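Local coordinates for protein ATP-dependent DNA helicase RecQ (Porphyromonas gingivalis, PDB 3IUO) that probably couples ATP hydrolysis to 3'-5' unwinding of duplex DNA, this chain being the C-terminal piece, which includes a helix-turn-helix domain, at residues V53-D66 and R110-N122. Residues are numbered along the deposited sequence; the frame is centred on the assembly and turned at random.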
loop_
_atom_site.group_PDB
_atom_site.type_symbol
_atom_site.label_atom_id
_atom_site.label_comp_id
_atom_site.label_asym_id
_atom_site.label_seq_id
_atom_site.Cartn_x
_atom_site.Cartn_y
_atom_site.Cartn_z
ATOM N N VAL B 53 10.649 11.207 -3.631
ATOM C CA VAL B 53 11.218 9.902 -4.058
ATOM C C VAL B 53 10.081 8.853 -4.100
ATOM O O VAL B 53 10.019 8.048 -5.016
ATOM C CB VAL B 53 12.358 9.473 -3.136
ATOM C CG1 VAL B 53 12.792 8.059 -3.462
ATOM C CG2 VAL B 53 13.524 10.453 -3.258
ATOM N N GLU B 54 9.152 8.885 -3.136
ATOM C CA GLU B 54 7.992 8.005 -3.214
ATOM C C GLU B 54 7.153 8.218 -4.497
ATOM O O GLU B 54 6.797 7.263 -5.190
ATOM C CB GLU B 54 7.113 8.154 -1.968
ATOM C CG GLU B 54 7.814 7.572 -0.745
ATOM C CD GLU B 54 7.268 8.044 0.620
ATOM O OE1 GLU B 54 6.467 8.998 0.706
ATOM O OE2 GLU B 54 7.690 7.470 1.638
ATOM N N THR B 55 6.861 9.478 -4.810
ATOM C CA THR B 55 6.138 9.822 -6.035
ATOM C C THR B 55 6.844 9.222 -7.276
ATOM O O THR B 55 6.205 8.570 -8.149
ATOM C CB THR B 55 5.992 11.336 -6.131
ATOM O OG1 THR B 55 5.152 11.800 -5.054
ATOM C CG2 THR B 55 5.373 11.709 -7.458
ATOM N N ILE B 56 8.159 9.394 -7.312
ATOM C CA ILE B 56 8.980 8.837 -8.399
ATOM C C ILE B 56 8.834 7.309 -8.493
ATOM O O ILE B 56 8.614 6.737 -9.572
ATOM C CB ILE B 56 10.456 9.236 -8.188
ATOM C CG1 ILE B 56 10.621 10.720 -8.482
ATOM C CG2 ILE B 56 11.431 8.379 -9.061
ATOM C CD1 ILE B 56 11.930 11.290 -7.894
ATOM N N VAL B 57 8.959 6.646 -7.352
ATOM C CA VAL B 57 8.868 5.183 -7.325
ATOM C C VAL B 57 7.452 4.724 -7.716
ATOM O O VAL B 57 7.295 3.767 -8.498
ATOM C CB VAL B 57 9.251 4.692 -5.942
ATOM C CG1 VAL B 57 8.894 3.187 -5.758
ATOM C CG2 VAL B 57 10.732 4.904 -5.744
ATOM N N TYR B 58 6.414 5.420 -7.216
ATOM C CA TYR B 58 5.064 5.030 -7.609
ATOM C C TYR B 58 4.828 5.124 -9.105
ATOM O O TYR B 58 4.014 4.391 -9.642
ATOM C CB TYR B 58 4.016 5.893 -6.900
ATOM C CG TYR B 58 3.998 5.827 -5.383
ATOM C CD1 TYR B 58 4.615 4.774 -4.669
ATOM C CD2 TYR B 58 3.398 6.851 -4.656
ATOM C CE1 TYR B 58 4.587 4.741 -3.254
ATOM C CE2 TYR B 58 3.370 6.834 -3.253
ATOM C CZ TYR B 58 3.976 5.777 -2.569
ATOM O OH TYR B 58 3.908 5.797 -1.206
ATOM N N SER B 59 5.522 6.058 -9.768
ATOM C CA SER B 59 5.395 6.270 -11.209
ATOM C C SER B 59 6.082 5.198 -12.069
ATOM O O SER B 59 5.874 5.142 -13.294
ATOM C CB SER B 59 5.883 7.663 -11.576
ATOM O OG SER B 59 7.291 7.651 -11.772
ATOM N N GLY B 60 6.860 4.340 -11.415
ATOM C CA GLY B 60 7.512 3.244 -12.120
ATOM C C GLY B 60 9.012 3.317 -12.292
ATOM O O GLY B 60 9.597 2.399 -12.887
ATOM N N THR B 61 9.644 4.380 -11.818
ATOM C CA THR B 61 11.099 4.537 -12.009
ATOM C C THR B 61 11.847 3.627 -11.056
ATOM O O THR B 61 11.618 3.674 -9.849
ATOM C CB THR B 61 11.520 6.013 -11.775
ATOM O OG1 THR B 61 10.771 6.843 -12.683
ATOM C CG2 THR B 61 13.007 6.233 -12.015
ATOM N N ARG B 62 12.704 2.780 -11.612
ATOM C CA ARG B 62 13.511 1.870 -10.804
ATOM C C ARG B 62 14.737 2.581 -10.268
ATOM O O ARG B 62 15.792 2.576 -10.881
ATOM C CB ARG B 62 13.899 0.614 -11.620
ATOM C CG ARG B 62 14.484 -0.493 -10.737
ATOM C CD ARG B 62 14.813 -1.743 -11.589
ATOM N NE ARG B 62 15.347 -2.818 -10.728
ATOM C CZ ARG B 62 14.616 -3.780 -10.160
ATOM N NH1 ARG B 62 13.290 -3.875 -10.341
ATOM N NH2 ARG B 62 15.259 -4.672 -9.383
ATOM N N ILE B 63 14.615 3.161 -9.102
ATOM C CA ILE B 63 15.773 3.818 -8.492
ATOM C C ILE B 63 16.459 2.885 -7.514
ATOM O O ILE B 63 15.800 2.018 -6.873
ATOM C CB ILE B 63 15.376 5.097 -7.768
ATOM C CG1 ILE B 63 14.322 4.794 -6.701
ATOM C CG2 ILE B 63 14.846 6.143 -8.767
ATOM C CD1 ILE B 63 14.157 5.946 -5.714
ATOM N N ASN B 64 17.761 3.098 -7.352
ATOM C CA ASN B 64 18.479 2.354 -6.370
ATOM C C ASN B 64 19.117 3.252 -5.338
ATOM O O ASN B 64 20.000 4.031 -5.655
ATOM C CB ASN B 64 19.520 1.436 -7.007
ATOM C CG ASN B 64 19.965 0.377 -6.020
ATOM O OD1 ASN B 64 20.623 0.682 -5.039
ATOM N ND2 ASN B 64 19.512 -0.860 -6.225
ATOM N N ILE B 65 18.659 3.125 -4.091
ATOM C CA ILE B 65 19.221 3.927 -2.991
ATOM C C ILE B 65 20.035 3.108 -1.970
ATOM O O ILE B 65 20.207 3.537 -0.826
ATOM C CB ILE B 65 18.111 4.772 -2.272
ATOM C CG1 ILE B 65 17.016 3.879 -1.695
ATOM C CG2 ILE B 65 17.488 5.770 -3.266
ATOM C CD1 ILE B 65 16.190 4.553 -0.585
ATOM N N ASP B 66 20.482 1.918 -2.369
ATOM C CA ASP B 66 21.286 1.057 -1.478
ATOM C C ASP B 66 22.525 1.766 -0.973
ATOM O O ASP B 66 22.881 1.606 0.197
ATOM C CB ASP B 66 21.745 -0.229 -2.173
ATOM C CG ASP B 66 20.609 -1.173 -2.493
ATOM O OD1 ASP B 66 19.472 -0.947 -2.020
ATOM O OD2 ASP B 66 20.865 -2.153 -3.235
ATOM N N ARG B 110 10.201 4.319 5.821
ATOM C CA ARG B 110 10.001 4.904 4.495
ATOM C C ARG B 110 11.147 4.602 3.517
ATOM O O ARG B 110 10.894 4.285 2.348
ATOM C CB ARG B 110 9.757 6.412 4.561
ATOM C CG ARG B 110 8.428 6.717 5.193
ATOM C CD ARG B 110 8.264 8.207 5.404
ATOM N NE ARG B 110 7.942 8.895 4.151
ATOM C CZ ARG B 110 7.833 10.210 4.029
ATOM N NH1 ARG B 110 8.081 11.008 5.064
ATOM N NH2 ARG B 110 7.484 10.749 2.874
ATOM N N LEU B 111 12.404 4.712 3.974
ATOM C CA LEU B 111 13.556 4.405 3.131
ATOM C C LEU B 111 13.539 2.964 2.638
ATOM O O LEU B 111 13.788 2.698 1.454
ATOM C CB LEU B 111 14.865 4.688 3.885
ATOM C CG LEU B 111 15.218 6.182 3.957
ATOM C CD1 LEU B 111 16.394 6.422 4.941
ATOM C CD2 LEU B 111 15.603 6.779 2.577
ATOM N N VAL B 112 13.299 2.022 3.541
ATOM C CA VAL B 112 13.366 0.628 3.146
ATOM C C VAL B 112 12.184 0.315 2.239
ATOM O O VAL B 112 12.341 -0.496 1.328
ATOM C CB VAL B 112 13.425 -0.331 4.347
ATOM C CG1 VAL B 112 13.495 -1.798 3.898
ATOM C CG2 VAL B 112 14.651 0.004 5.163
ATOM N N ARG B 113 11.038 0.950 2.498
ATOM C CA ARG B 113 9.842 0.746 1.673
ATOM C C ARG B 113 10.121 1.227 0.227
ATOM O O ARG B 113 9.710 0.567 -0.721
ATOM C CB ARG B 113 8.676 1.502 2.304
ATOM C CG ARG B 113 7.356 1.397 1.534
ATOM C CD ARG B 113 6.222 2.049 2.280
ATOM N NE ARG B 113 4.983 2.018 1.479
ATOM C CZ ARG B 113 4.634 2.975 0.636
ATOM N NH1 ARG B 113 5.429 4.029 0.461
ATOM N NH2 ARG B 113 3.512 2.857 -0.056
ATOM N N ILE B 114 10.813 2.350 0.075
ATOM C CA ILE B 114 11.245 2.813 -1.283
ATOM C C ILE B 114 12.071 1.751 -1.973
ATOM O O ILE B 114 11.815 1.397 -3.134
ATOM C CB ILE B 114 11.997 4.162 -1.205
ATOM C CG1 ILE B 114 10.989 5.280 -0.872
ATOM C CG2 ILE B 114 12.805 4.458 -2.475
ATOM C CD1 ILE B 114 11.649 6.489 -0.228
ATOM N N LYS B 115 13.071 1.223 -1.261
ATOM C CA LYS B 115 13.947 0.183 -1.802
ATOM C C LYS B 115 13.104 -1.035 -2.247
ATOM O O LYS B 115 13.247 -1.556 -3.365
ATOM C CB LYS B 115 14.936 -0.217 -0.715
ATOM C CG LYS B 115 15.760 -1.452 -1.073
ATOM C CD LYS B 115 16.708 -1.756 0.055
ATOM C CE LYS B 115 17.256 -3.179 -0.030
ATOM N NZ LYS B 115 18.157 -3.357 -1.222
ATOM N N PHE B 116 12.232 -1.478 -1.366
ATOM C CA PHE B 116 11.437 -2.650 -1.644
ATOM C C PHE B 116 10.492 -2.454 -2.833
ATOM O O PHE B 116 10.407 -3.327 -3.711
ATOM C CB PHE B 116 10.632 -3.032 -0.390
ATOM C CG PHE B 116 9.669 -4.162 -0.602
ATOM C CD1 PHE B 116 10.091 -5.486 -0.557
ATOM C CD2 PHE B 116 8.346 -3.876 -0.841
ATOM C CE1 PHE B 116 9.191 -6.528 -0.740
ATOM C CE2 PHE B 116 7.430 -4.914 -1.037
ATOM C CZ PHE B 116 7.867 -6.230 -0.992
ATOM N N LEU B 117 9.722 -1.355 -2.823
ATOM C CA LEU B 117 8.767 -1.126 -3.939
ATOM C C LEU B 117 9.459 -1.014 -5.273
ATOM O O LEU B 117 8.962 -1.571 -6.285
ATOM C CB LEU B 117 7.945 0.134 -3.698
ATOM C CG LEU B 117 6.981 0.060 -2.520
ATOM C CD1 LEU B 117 6.326 1.430 -2.329
ATOM C CD2 LEU B 117 5.922 -1.067 -2.652
ATOM N N SER B 118 10.577 -0.300 -5.283
ATOM C CA SER B 118 11.340 -0.152 -6.544
ATOM C C SER B 118 11.819 -1.523 -7.038
ATOM O O SER B 118 11.639 -1.894 -8.211
ATOM C CB SER B 118 12.533 0.770 -6.351
ATOM O OG SER B 118 13.228 0.902 -7.565
ATOM N N GLU B 119 12.385 -2.303 -6.143
ATOM C CA GLU B 119 12.924 -3.604 -6.580
ATOM C C GLU B 119 11.851 -4.551 -7.113
ATOM O O GLU B 119 12.034 -5.235 -8.140
ATOM C CB GLU B 119 13.644 -4.256 -5.418
ATOM C CG GLU B 119 15.002 -3.662 -5.226
ATOM C CD GLU B 119 15.865 -4.369 -4.186
ATOM O OE1 GLU B 119 15.587 -5.559 -3.856
ATOM O OE2 GLU B 119 16.863 -3.717 -3.749
HETATM N N MSE B 120 10.730 -4.616 -6.403
HETATM C CA MSE B 120 9.722 -5.626 -6.719
HETATM C C MSE B 120 8.825 -5.266 -7.876
HETATM O O MSE B 120 8.142 -6.135 -8.435
HETATM C CB MSE B 120 8.877 -5.948 -5.471
HETATM C CG MSE B 120 9.732 -6.420 -4.313
HETATM SE SE MSE B 120 10.886 -7.956 -4.731
HETATM C CE MSE B 120 12.294 -7.561 -3.406
ATOM N N ALA B 121 8.759 -3.986 -8.219
ATOM C CA ALA B 121 7.808 -3.549 -9.241
ATOM C C ALA B 121 8.369 -2.797 -10.440
ATOM O O ALA B 121 7.751 -2.817 -11.512
ATOM C CB ALA B 121 6.625 -2.719 -8.601
ATOM N N ASN B 122 9.525 -2.129 -10.297
ATOM C CA ASN B 122 9.876 -1.121 -11.304
ATOM C C ASN B 122 10.951 -1.553 -12.280
ATOM O O ASN B 122 11.562 -2.604 -12.059
ATOM C CB ASN B 122 10.299 0.171 -10.631
ATOM C CG ASN B 122 9.136 0.881 -9.934
ATOM O OD1 ASN B 122 9.328 1.898 -9.254
ATOM N ND2 ASN B 122 7.946 0.382 -10.117
HETATM O O HOH W 1 8.124 4.858 1.581
HETATM O O HOH W 2 1.324 4.461 -0.818
#
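I114 presses its CG2 branch against V53 CG1 at 3.7 Å, joining helix 46-58 of the RecQ-1-like helix-turn-helix domain to the C-terminal helix 106-121. The two helix segments run nearly parallel, 14° apart. A beta-branched I114 suits this seam: with chi1 at -71°, CG1 lies beside the backbone N and runs to E54 CG, leaving CG2 to reach V57, I63 and I65. Beyond that apolar patch, R110 grips the E54 carboxylate side-on: NE meets OE2 on its syn side at 2.9 Å, and NH2 reaches OE1 from above the carboxylate plane. A water links E54 OE2 to R113 NH1 and R110 O. R113, extended from CG to NE, brings NH1 within 2.9 Å of Y58 OH; ring and guanidinium stand 80° apart, and L117 CD1 covers one guanidinium face. R113 NH2 also forms a salt bridge with D91. After the Schellman motif at G60, whose positive phi suits glycine, the loop returns along the C-terminal helix. There K115 NZ bridges D66 OD1 and E119 OE2, probably offsetting their like charges. The long arm of R62 spans the helix end, its NH1 donating to E119 O at 2.9 Å and to N122 O at 2.7 Å.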